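Local coordinates for protein argonaute (Methanocaldococcus jannaschii, PDB 5G5S) that uses short single-stranded DNA guides to find complementary target strands and cuts the target DNA, possibly in defence against invading genetic elements, at residues 101-105 with 142-146. Sequence-based numbering, arbitrary orientation. Where two conformers were deposited one is given.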
ATOM      1  N   GLU A 101     -23.622  12.934  -5.077  1.00 64.01           N
ATOM      2  CA  GLU A 101     -23.282  11.999  -3.973  1.00 63.83           C
ATOM      3  C   GLU A 101     -22.769  12.782  -2.745  1.00 67.67           C
ATOM      4  O   GLU A 101     -23.233  12.559  -1.619  1.00 66.86           O
ATOM      5  CB  GLU A 101     -22.171  11.019  -4.398  1.00 63.49           C
ATOM      6  CG  GLU A 101     -22.581   9.952  -5.395  1.00 75.71           C
ATOM      7  CD  GLU A 101     -21.439   9.264  -6.131  1.00 88.96           C
ATOM      8  OE1 GLU A 101     -20.271   9.675  -5.937  1.00 67.01           O
ATOM      9  OE2 GLU A 101     -21.714   8.320  -6.913  1.00 76.38           O
ATOM     10  N   LYS A 102     -21.828  13.713  -2.980  1.00 63.83           N
ATOM     11  CA  LYS A 102     -21.228  14.526  -1.922  1.00 64.20           C
ATOM     12  C   LYS A 102     -22.200  15.503  -1.296  1.00 68.73           C
ATOM     13  O   LYS A 102     -22.106  15.761  -0.093  1.00 69.51           O
ATOM     14  CB  LYS A 102     -19.945  15.228  -2.399  1.00 65.41           C
ATOM     15  CG  LYS A 102     -18.720  14.342  -2.305  1.00 84.91           C
ATOM     16  CD  LYS A 102     -18.217  13.922  -3.668  1.00102.22           C
ATOM     17  CE  LYS A 102     -17.913  12.443  -3.737  1.00121.17           C
ATOM     18  NZ  LYS A 102     -17.831  11.955  -5.141  1.00129.55           N
ATOM     19  N   LEU A 103     -23.145  16.030  -2.094  1.00 65.32           N
ATOM     20  CA  LEU A 103     -24.158  16.948  -1.574  1.00 66.14           C
ATOM     21  C   LEU A 103     -25.173  16.217  -0.701  1.00 68.84           C
ATOM     22  O   LEU A 103     -25.545  16.734   0.343  1.00 69.86           O
ATOM     23  CB  LEU A 103     -24.799  17.821  -2.670  1.00 67.17           C
ATOM     24  CG  LEU A 103     -23.864  18.884  -3.314  1.00 70.02           C
ATOM     25  CD1 LEU A 103     -24.505  19.533  -4.493  1.00 70.22           C
ATOM     26  CD2 LEU A 103     -23.447  19.964  -2.324  1.00 73.44           C
ATOM     27  N   VAL A 104     -25.518  14.967  -1.056  1.00 65.14           N
ATOM     28  CA  VAL A 104     -26.417  14.110  -0.258  1.00 66.68           C
ATOM     29  C   VAL A 104     -25.721  13.775   1.076  1.00 69.76           C
ATOM     30  O   VAL A 104     -26.376  13.787   2.124  1.00 71.15           O
ATOM     31  CB  VAL A 104     -26.884  12.843  -1.029  1.00 70.03           C
ATOM     32  CG1 VAL A 104     -27.686  11.897  -0.137  1.00 71.46           C
ATOM     33  CG2 VAL A 104     -27.695  13.218  -2.259  1.00 70.49           C
ATOM     34  N   ARG A 105     -24.383  13.527   1.032  1.00 64.59           N
ATOM     35  CA  ARG A 105     -23.559  13.244   2.213  1.00 63.85           C
ATOM     36  C   ARG A 105     -23.570  14.441   3.141  1.00 70.80           C
ATOM     37  O   ARG A 105     -23.821  14.278   4.337  1.00 72.74           O
ATOM     38  CB  ARG A 105     -22.118  12.865   1.820  1.00 62.61           C
ATOM     39  CG  ARG A 105     -21.352  12.173   2.942  1.00 68.41           C
ATOM     40  CD  ARG A 105     -19.861  12.216   2.702  1.00 70.64           C
ATOM     41  NE  ARG A 105     -19.133  11.369   3.646  1.00 78.83           N
ATOM     42  CZ  ARG A 105     -18.645  11.781   4.812  1.00 90.03           C
ATOM     43  NH1 ARG A 105     -18.812  13.040   5.204  1.00 75.14           N
ATOM     44  NH2 ARG A 105     -17.989  10.937   5.600  1.00 71.36           N
ATOM     45  N   TYR A 142     -18.645   6.528   6.746  1.00 63.83           N
ATOM     46  CA  TYR A 142     -19.723   6.552   5.776  1.00 63.73           C
ATOM     47  C   TYR A 142     -19.426   7.423   4.566  1.00 66.41           C
ATOM     48  O   TYR A 142     -18.654   8.380   4.639  1.00 64.90           O
ATOM     49  CB  TYR A 142     -21.054   6.941   6.451  1.00 66.82           C
ATOM     50  CG  TYR A 142     -21.096   8.395   6.862  1.00 69.25           C
ATOM     51  CD1 TYR A 142     -20.416   8.841   7.995  1.00 71.13           C
ATOM     52  CD2 TYR A 142     -21.782   9.335   6.100  1.00 70.62           C
ATOM     53  CE1 TYR A 142     -20.368  10.194   8.321  1.00 71.93           C
ATOM     54  CE2 TYR A 142     -21.752  10.689   6.423  1.00 72.65           C
ATOM     55  CZ  TYR A 142     -21.060  11.111   7.547  1.00 82.19           C
ATOM     56  OH  TYR A 142     -21.066  12.440   7.887  1.00 88.05           O
ATOM     57  N   GLU A 143     -20.077   7.082   3.457  1.00 64.07           N
ATOM     58  CA  GLU A 143     -20.008   7.757   2.168  1.00 63.10           C
ATOM     59  C   GLU A 143     -21.321   7.504   1.453  1.00 64.89           C
ATOM     60  O   GLU A 143     -22.009   6.532   1.766  1.00 65.06           O
ATOM     61  CB  GLU A 143     -18.893   7.102   1.347  1.00 63.36           C
ATOM     62  CG  GLU A 143     -18.107   8.051   0.467  1.00 74.42           C
ATOM     63  CD  GLU A 143     -16.919   7.372  -0.186  1.00 99.48           C
ATOM     64  OE1 GLU A 143     -17.117   6.309  -0.820  1.00 86.07           O
ATOM     65  OE2 GLU A 143     -15.785   7.883  -0.039  1.00100.82           O
ATOM     66  N   VAL A 144     -21.682   8.365   0.495  0.50 62.03           N
ATOM     67  CA  VAL A 144     -22.876   8.137  -0.319  0.50 62.67           C
ATOM     68  C   VAL A 144     -22.511   7.908  -1.780  0.50 64.98           C
ATOM     69  O   VAL A 144     -21.564   8.510  -2.284  0.50 62.77           O
ATOM     70  CB  VAL A 144     -24.183   8.947  -0.028  0.50 68.57           C
ATOM     71  CG1 VAL A 144     -24.021   9.920   1.122  0.50 68.52           C
ATOM     72  CG2 VAL A 144     -24.769   9.623  -1.264  0.50 69.09           C
ATOM     73  N   LYS A 145     -23.200   6.959  -2.418  1.00 63.47           N
ATOM     74  CA  LYS A 145     -22.950   6.567  -3.801  1.00 63.85           C
ATOM     75  C   LYS A 145     -24.212   6.558  -4.603  1.00 69.86           C
ATOM     76  O   LYS A 145     -25.238   6.063  -4.131  1.00 72.70           O
ATOM     77  CB  LYS A 145     -22.233   5.202  -3.882  1.00 66.35           C
ATOM     78  CG  LYS A 145     -20.739   5.223  -3.475  1.00 68.07           C
ATOM     79  CD  LYS A 145     -19.818   6.095  -4.362  1.00 71.56           C
ATOM     80  CE  LYS A 145     -19.830   5.711  -5.823  1.00 80.18           C
ATOM     81  NZ  LYS A 145     -19.170   6.742  -6.663  1.00 86.56           N
ATOM     82  N   LYS A 146     -24.159   7.135  -5.813  1.00 64.90           N
ATOM     83  CA  LYS A 146     -25.292   7.119  -6.713  1.00 65.85           C
ATOM     84  C   LYS A 146     -25.082   5.946  -7.651  1.00 71.28           C
ATOM     85  O   LYS A 146     -24.047   5.858  -8.309  1.00 70.13           O
ATOM     86  CB  LYS A 146     -25.482   8.439  -7.479  1.00 66.41           C
ATOM     87  CG  LYS A 146     -26.909   8.536  -8.029  1.00 66.93           C
ATOM     88  CD  LYS A 146     -27.146   9.736  -8.935  1.00 69.99           C
ATOM     89  CE  LYS A 146     -28.571   9.724  -9.417  1.00 73.47           C
ATOM     90  NZ  LYS A 146     -28.806  10.686 -10.518  1.00 80.12           N
TER
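Arg105 reaches Tyr142 with a chain extended from CG to NE. Arg105 CB touches Val144 CG1 in one of two modelled Val144 conformers, and CG, set anti to the backbone N, passes to the Tyr142 ring, 3.8 Å from CE2. NE then makes a weak, bent bond to Tyr142 O, whereas NH2 gives the same oxygen a shorter one of 2.8 Å. NH1 comes closest to Tyr142 OH, a 3.6 Å contact. The guanidinium lies flat over one face of the Tyr142 ring: the planes differ by 10° and CZ stands 4.0 Å from the ring centroid, the geometry of a stacked cation-pi pair. Carbonyl and ring of a single residue thus fix the rotation of the guanidinium, while Tyr142 OH is hydrogen-bonded to Glu115 of helix 114-122. Helix 97-111 of the N-terminal domain is packed here against the long strand 134-147, residues 101-105 crossing residues 142-146 at 138°; the Tyr142 side chain lies beside that of Lys109, which contacts the guide DNA. One turn back, Glu101 OE2 accepts two bonds from the same face of its carboxylate: Lys146 N on the anti side (2.9 Å, 171° at the hydrogen) and Lys145 NZ on the syn side (3.0 Å), a salt bridge. Lys145 NZ is also bonded to Gly619 O, linking this carboxylate to the turn between strands 614-618 and 621-625.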